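Pectinesterase (Sitophilus oryzae, PDB 4PMH) catalyses the hydrolysis of methyl esters in pectin, releasing methanol, and probably plays an important part in the weevil's digestion of plant cell walls. Local coordinates at residues 97-103 and 162-166; 104-108 and 118-122. One frame throughout, in Å; residues are numbered along the deposited sequence.

In the fold
Both contacts use strand 101-105, the second in an eight-stranded parallel sheet of the pectinesterase beta-helix. In contact 1 the start of this strand, with the 3-10 turn before it, pairs with strand 165-168, its neighbour in the same sheet on the next coil. In contact 2 the end of the strand and the residues after it meet Leu119 and Val120 of helix 113-120. The centres are 18 Å apart. Along the chain 97-103 runs directly into 104-108, so 118-122 of contact 2 comes, in sequence, between the two segments of contact 1. One contact joins successive coils, the other joins helix 113-120 to the end of the strand it follows.

Contact 1 (97-103 and 162-166); sequences SPSDTLI and VNLSI
Two groups grip the hydroxyl of Ser165: its OG gives a hydrogen bond of 2.8 Å to Pro98 O, and the guanidinium of Arg194, on the next coil, also binds it. The hydroxyl comes from above the carbonyl plane of Pro98, 51° out of it. With chi1 at -62° OG stands beside its own backbone N, turned to the 3-10 turn 98-100. Beyond that turn the backbones pair directly. Ser165 N bonds to Thr101 O at 2.7 Å, and Ile103 N to Ser165 O at 2.8 Å with an almost straight N-H...O angle of 172°. Leu102 CD1 lies against Ser165 CB at 3.7 Å. Two residues before Ser165, the Asn163 side chain crosses Pro98 at about a right angle and brings OD1 to 3.4 Å from Pro98 CD, while the backbone oxygens of Gly93 and Gly95 hold its ND2. A water bridges the corner, donating to Ser97 O and Asn163 O and accepting from Thr101 OG1. Asn163, with positive phi, turns the chain from strand 160-162 into strand 165-168; such stacked corners and in-register parallel strands are characteristic of the right-handed parallel beta-helix of pectinesterases.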
loop_
_atom_site.group_PDB
_atom_site.type_symbol
_atom_site.label_atom_id
_atom_site.label_comp_id
_atom_site.label_asym_id
_atom_site.label_seq_id
_atom_site.Cartn_x
_atom_site.Cartn_y
_atom_site.Cartn_z
ATOM N N SER A 97 -0.704 16.519 -14.575
ATOM C CA SER A 97 0.161 15.729 -13.721
ATOM C C SER A 97 -0.680 15.199 -12.548
ATOM O O SER A 97 -1.640 15.848 -12.145
ATOM C CB SER A 97 1.291 16.626 -13.207
ATOM O OG SER A 97 1.832 16.171 -11.977
ATOM N N PRO A 98 -0.309 14.038 -11.970
ATOM C CA PRO A 98 -1.086 13.566 -10.810
ATOM C C PRO A 98 -0.992 14.486 -9.601
ATOM O O PRO A 98 -1.855 14.437 -8.726
ATOM C CB PRO A 98 -0.454 12.210 -10.468
ATOM C CG PRO A 98 0.898 12.217 -11.120
ATOM C CD PRO A 98 0.751 13.080 -12.355
ATOM N N SER A 99 0.039 15.318 -9.549
ATOM C CA SER A 99 0.166 16.295 -8.452
ATOM C C SER A 99 -0.889 17.409 -8.512
ATOM O O SER A 99 -1.123 18.098 -7.511
ATOM C CB SER A 99 1.580 16.880 -8.431
ATOM O OG SER A 99 1.852 17.545 -9.649
ATOM N N ASP A 100 -1.536 17.565 -9.672
ATOM C CA ASP A 100 -2.556 18.586 -9.873
ATOM C C ASP A 100 -3.912 18.285 -9.184
ATOM O O ASP A 100 -4.778 19.147 -9.126
ATOM C CB ASP A 100 -2.799 18.789 -11.379
ATOM C CG ASP A 100 -1.591 19.375 -12.099
ATOM O OD1 ASP A 100 -0.760 20.029 -11.432
ATOM O OD2 ASP A 100 -1.457 19.161 -13.329
ATOM N N THR A 101 -4.108 17.058 -8.715
ATOM C CA THR A 101 -5.335 16.667 -8.055
ATOM C C THR A 101 -4.965 15.995 -6.744
ATOM O O THR A 101 -4.401 14.916 -6.745
ATOM C CB THR A 101 -6.146 15.723 -8.945
ATOM O OG1 THR A 101 -6.285 16.307 -10.247
ATOM C CG2 THR A 101 -7.519 15.484 -8.336
ATOM N N LEU A 102 -5.252 16.659 -5.632
ATOM C CA LEU A 102 -4.767 16.236 -4.315
ATOM C C LEU A 102 -5.930 16.057 -3.335
ATOM O O LEU A 102 -6.694 16.996 -3.088
ATOM C CB LEU A 102 -3.790 17.266 -3.771
ATOM C CG LEU A 102 -3.321 17.059 -2.323
ATOM C CD1 LEU A 102 -2.543 15.755 -2.235
ATOM C CD2 LEU A 102 -2.482 18.227 -1.826
ATOM N N ILE A 103 -6.069 14.846 -2.803
ATOM C CA ILE A 103 -7.056 14.525 -1.819
ATOM C C ILE A 103 -6.286 14.340 -0.524
ATOM O O ILE A 103 -5.488 13.417 -0.425
ATOM C CB ILE A 103 -7.773 13.217 -2.182
ATOM C CG1 ILE A 103 -8.298 13.273 -3.630
ATOM C CG2 ILE A 103 -8.904 12.938 -1.203
ATOM C CD1 ILE A 103 -8.787 11.945 -4.154
ATOM N N VAL A 162 -6.329 6.690 -10.841
ATOM C CA VAL A 162 -5.440 7.147 -11.911
ATOM C C VAL A 162 -5.158 8.631 -11.781
ATOM O O VAL A 162 -6.067 9.401 -11.483
ATOM C CB VAL A 162 -6.102 6.911 -13.280
ATOM C CG1 VAL A 162 -5.162 7.276 -14.426
ATOM C CG2 VAL A 162 -6.587 5.480 -13.381
ATOM N N ASN A 163 -3.907 9.027 -12.015
ATOM C CA ASN A 163 -3.555 10.438 -12.176
ATOM C C ASN A 163 -4.044 11.340 -11.027
ATOM O O ASN A 163 -4.680 12.353 -11.233
ATOM C CB ASN A 163 -4.081 10.956 -13.527
ATOM C CG ASN A 163 -3.480 12.303 -13.914
ATOM O OD1 ASN A 163 -2.324 12.576 -13.617
ATOM N ND2 ASN A 163 -4.256 13.133 -14.587
ATOM N N LEU A 164 -3.713 10.996 -9.802
ATOM C CA LEU A 164 -4.102 11.851 -8.710
ATOM C C LEU A 164 -3.229 11.548 -7.505
ATOM O O LEU A 164 -2.472 10.567 -7.493
ATOM C CB LEU A 164 -5.604 11.677 -8.400
ATOM C CG LEU A 164 -6.127 10.269 -8.111
ATOM C CD1 LEU A 164 -5.733 9.817 -6.707
ATOM C CD2 LEU A 164 -7.639 10.201 -8.274
ATOM N N SER A 165 -3.326 12.415 -6.513
ATOM C CA SER A 165 -2.509 12.325 -5.315
ATOM C C SER A 165 -3.407 12.107 -4.100
ATOM O O SER A 165 -4.405 12.817 -3.910
ATOM C CB SER A 165 -1.714 13.623 -5.137
ATOM O OG SER A 165 -0.806 13.873 -6.209
ATOM N N ILE A 166 -3.028 11.162 -3.250
ATOM C CA ILE A 166 -3.738 10.916 -2.015
ATOM C C ILE A 166 -2.756 11.066 -0.876
ATOM O O ILE A 166 -1.689 10.456 -0.890
ATOM C CB ILE A 166 -4.355 9.487 -1.944
ATOM C CG1 ILE A 166 -5.228 9.184 -3.175
ATOM C CG2 ILE A 166 -5.182 9.333 -0.688
ATOM C CD1 ILE A 166 -5.530 7.717 -3.385
HETATM O O HOH W 1 -4.511 15.246 -11.886
#

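Contact 2 (104-108 and 118-122)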
loop_
_atom_site.group_PDB
_atom_site.type_symbol
_atom_site.label_atom_id
_atom_site.label_comp_id
_atom_site.label_asym_id
_atom_site.label_seq_id
_atom_site.Cartn_x
_atom_site.Cartn_y
_atom_site.Cartn_z
ATOM N N THR A 104 -6.491 15.219 0.452
ATOM C CA THR A 104 -5.606 15.241 1.597
ATOM C C THR A 104 -6.306 15.556 2.915
ATOM O O THR A 104 -7.212 16.388 2.949
ATOM C CB THR A 104 -4.450 16.261 1.390
ATOM O OG1 THR A 104 -3.615 16.265 2.551
ATOM C CG2 THR A 104 -4.951 17.702 1.142
ATOM N N LEU A 105 -5.852 14.910 3.985
ATOM C CA LEU A 105 -6.295 15.225 5.345
ATOM C C LEU A 105 -5.164 14.932 6.313
ATOM O O LEU A 105 -4.280 14.149 5.984
ATOM C CB LEU A 105 -7.501 14.365 5.721
ATOM C CG LEU A 105 -8.852 14.700 5.111
ATOM C CD1 LEU A 105 -9.846 13.596 5.396
ATOM C CD2 LEU A 105 -9.359 16.028 5.651
ATOM N N ASN A 106 -5.179 15.593 7.476
ATOM C CA ASN A 106 -4.291 15.269 8.615
ATOM C C ASN A 106 -5.171 14.499 9.594
ATOM O O ASN A 106 -5.889 15.090 10.405
ATOM C CB ASN A 106 -3.746 16.555 9.266
ATOM C CG ASN A 106 -2.777 16.298 10.428
ATOM O OD1 ASN A 106 -2.729 15.222 11.022
ATOM N ND2 ASN A 106 -2.030 17.339 10.787
ATOM N N MET A 107 -5.143 13.176 9.488
ATOM C CA MET A 107 -6.108 12.340 10.187
ATOM C C MET A 107 -5.452 11.045 10.604
ATOM O O MET A 107 -5.608 10.014 9.931
ATOM C CB MET A 107 -7.327 12.064 9.298
ATOM C CG MET A 107 -8.503 11.440 10.056
ATOM S SD MET A 107 -10.038 11.418 9.101
ATOM C CE MET A 107 -9.738 10.068 7.968
ATOM N N PRO A 108 -4.708 11.083 11.719
ATOM C CA PRO A 108 -4.080 9.861 12.226
ATOM C C PRO A 108 -5.058 8.861 12.856
ATOM O O PRO A 108 -6.222 9.185 13.110
ATOM C CB PRO A 108 -3.102 10.390 13.289
ATOM C CG PRO A 108 -3.761 11.638 13.810
ATOM C CD PRO A 108 -4.442 12.248 12.592
ATOM N N SER A 118 -16.522 15.676 12.977
ATOM C CA SER A 118 -16.431 17.085 12.586
ATOM C C SER A 118 -15.743 17.220 11.252
ATOM O O SER A 118 -16.165 18.006 10.413
ATOM C CB SER A 118 -15.683 17.921 13.623
ATOM O OG SER A 118 -16.444 18.001 14.810
ATOM N N LEU A 119 -14.692 16.436 11.052
ATOM C CA LEU A 119 -13.906 16.546 9.844
ATOM C C LEU A 119 -14.629 16.013 8.594
ATOM O O LEU A 119 -14.584 16.651 7.543
ATOM C CB LEU A 119 -12.555 15.847 10.041
ATOM C CG LEU A 119 -11.460 16.133 9.014
ATOM C CD1 LEU A 119 -10.967 17.572 9.121
ATOM C CD2 LEU A 119 -10.299 15.152 9.189
ATOM N N VAL A 120 -15.289 14.860 8.692
ATOM C CA VAL A 120 -15.864 14.213 7.479
ATOM C C VAL A 120 -17.373 13.953 7.502
ATOM O O VAL A 120 -17.953 13.528 6.485
ATOM C CB VAL A 120 -15.161 12.874 7.189
ATOM C CG1 VAL A 120 -13.648 13.068 7.149
ATOM C CG2 VAL A 120 -15.547 11.822 8.217
ATOM N N GLY A 121 -18.011 14.224 8.643
ATOM C CA GLY A 121 -19.384 13.819 8.846
ATOM C C GLY A 121 -20.337 14.397 7.823
ATOM O O GLY A 121 -21.305 13.734 7.416
ATOM N N SER A 122 -20.060 15.624 7.382
ATOM C CA SER A 122 -20.918 16.288 6.414
ATOM C C SER A 122 -20.846 15.668 5.017
ATOM O O SER A 122 -21.581 16.075 4.129
ATOM C CB SER A 122 -20.618 17.793 6.349
ATOM O OG SER A 122 -19.286 18.054 5.924
#
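Leu105 and Leu119 reach toward each other tip to tip, with CD2 of Leu105 3.8 Å from CD2 of Leu119. The ends overlap unevenly: Leu105 CD2 also touches Leu119 CG at 4.0 Å, so one methyl of the strand residue sits against the whole branch of the helix residue, whereas Leu105 CD1 has only the CD2 branch of Leu119 within a similar range, at 4.1 Å. Met107 comes to the same methyl from another direction. Its side chain crosses that of Leu119 obliquely and sets SD 3.7 Å from Leu119 CD2, which therefore has the sulfur and the leucine tip as neighbours. Met107 is extended through chi1 and chi2 and then bends at chi3 (76°), a turn that carries CE away from Leu119 and leaves the sulfur as the nearest atom to the helix.

This is the join between a coil of the parallel beta-helix and a helical excursion from it: strand 101-105 ends at Leu105, the chain leaves the sheet, and helix 113-120 brings Leu119 and Val120 against the side chains of Leu105 and Met107. No hydrogen bond crosses the join, and the backbones stay well apart, with CA of Met107 8.9 Å from CA of Leu119.

Val120 fills in from the next position of the helix. Its CG1 lies 4.2 Å from Leu105 CD1 and more loosely, at 4.4 Å, beside Met107 SD. Leu105, Met107 and Val120 are buried, while Leu119 is exposed, at the solvent side of the cluster. Elsewhere, Leu105 also touches Val79, and the side-chain amide of Asn168 bonds to Met107 O. The side chain of Met107 is about 11 Å from that of Gln177, a probable substrate-binding residue.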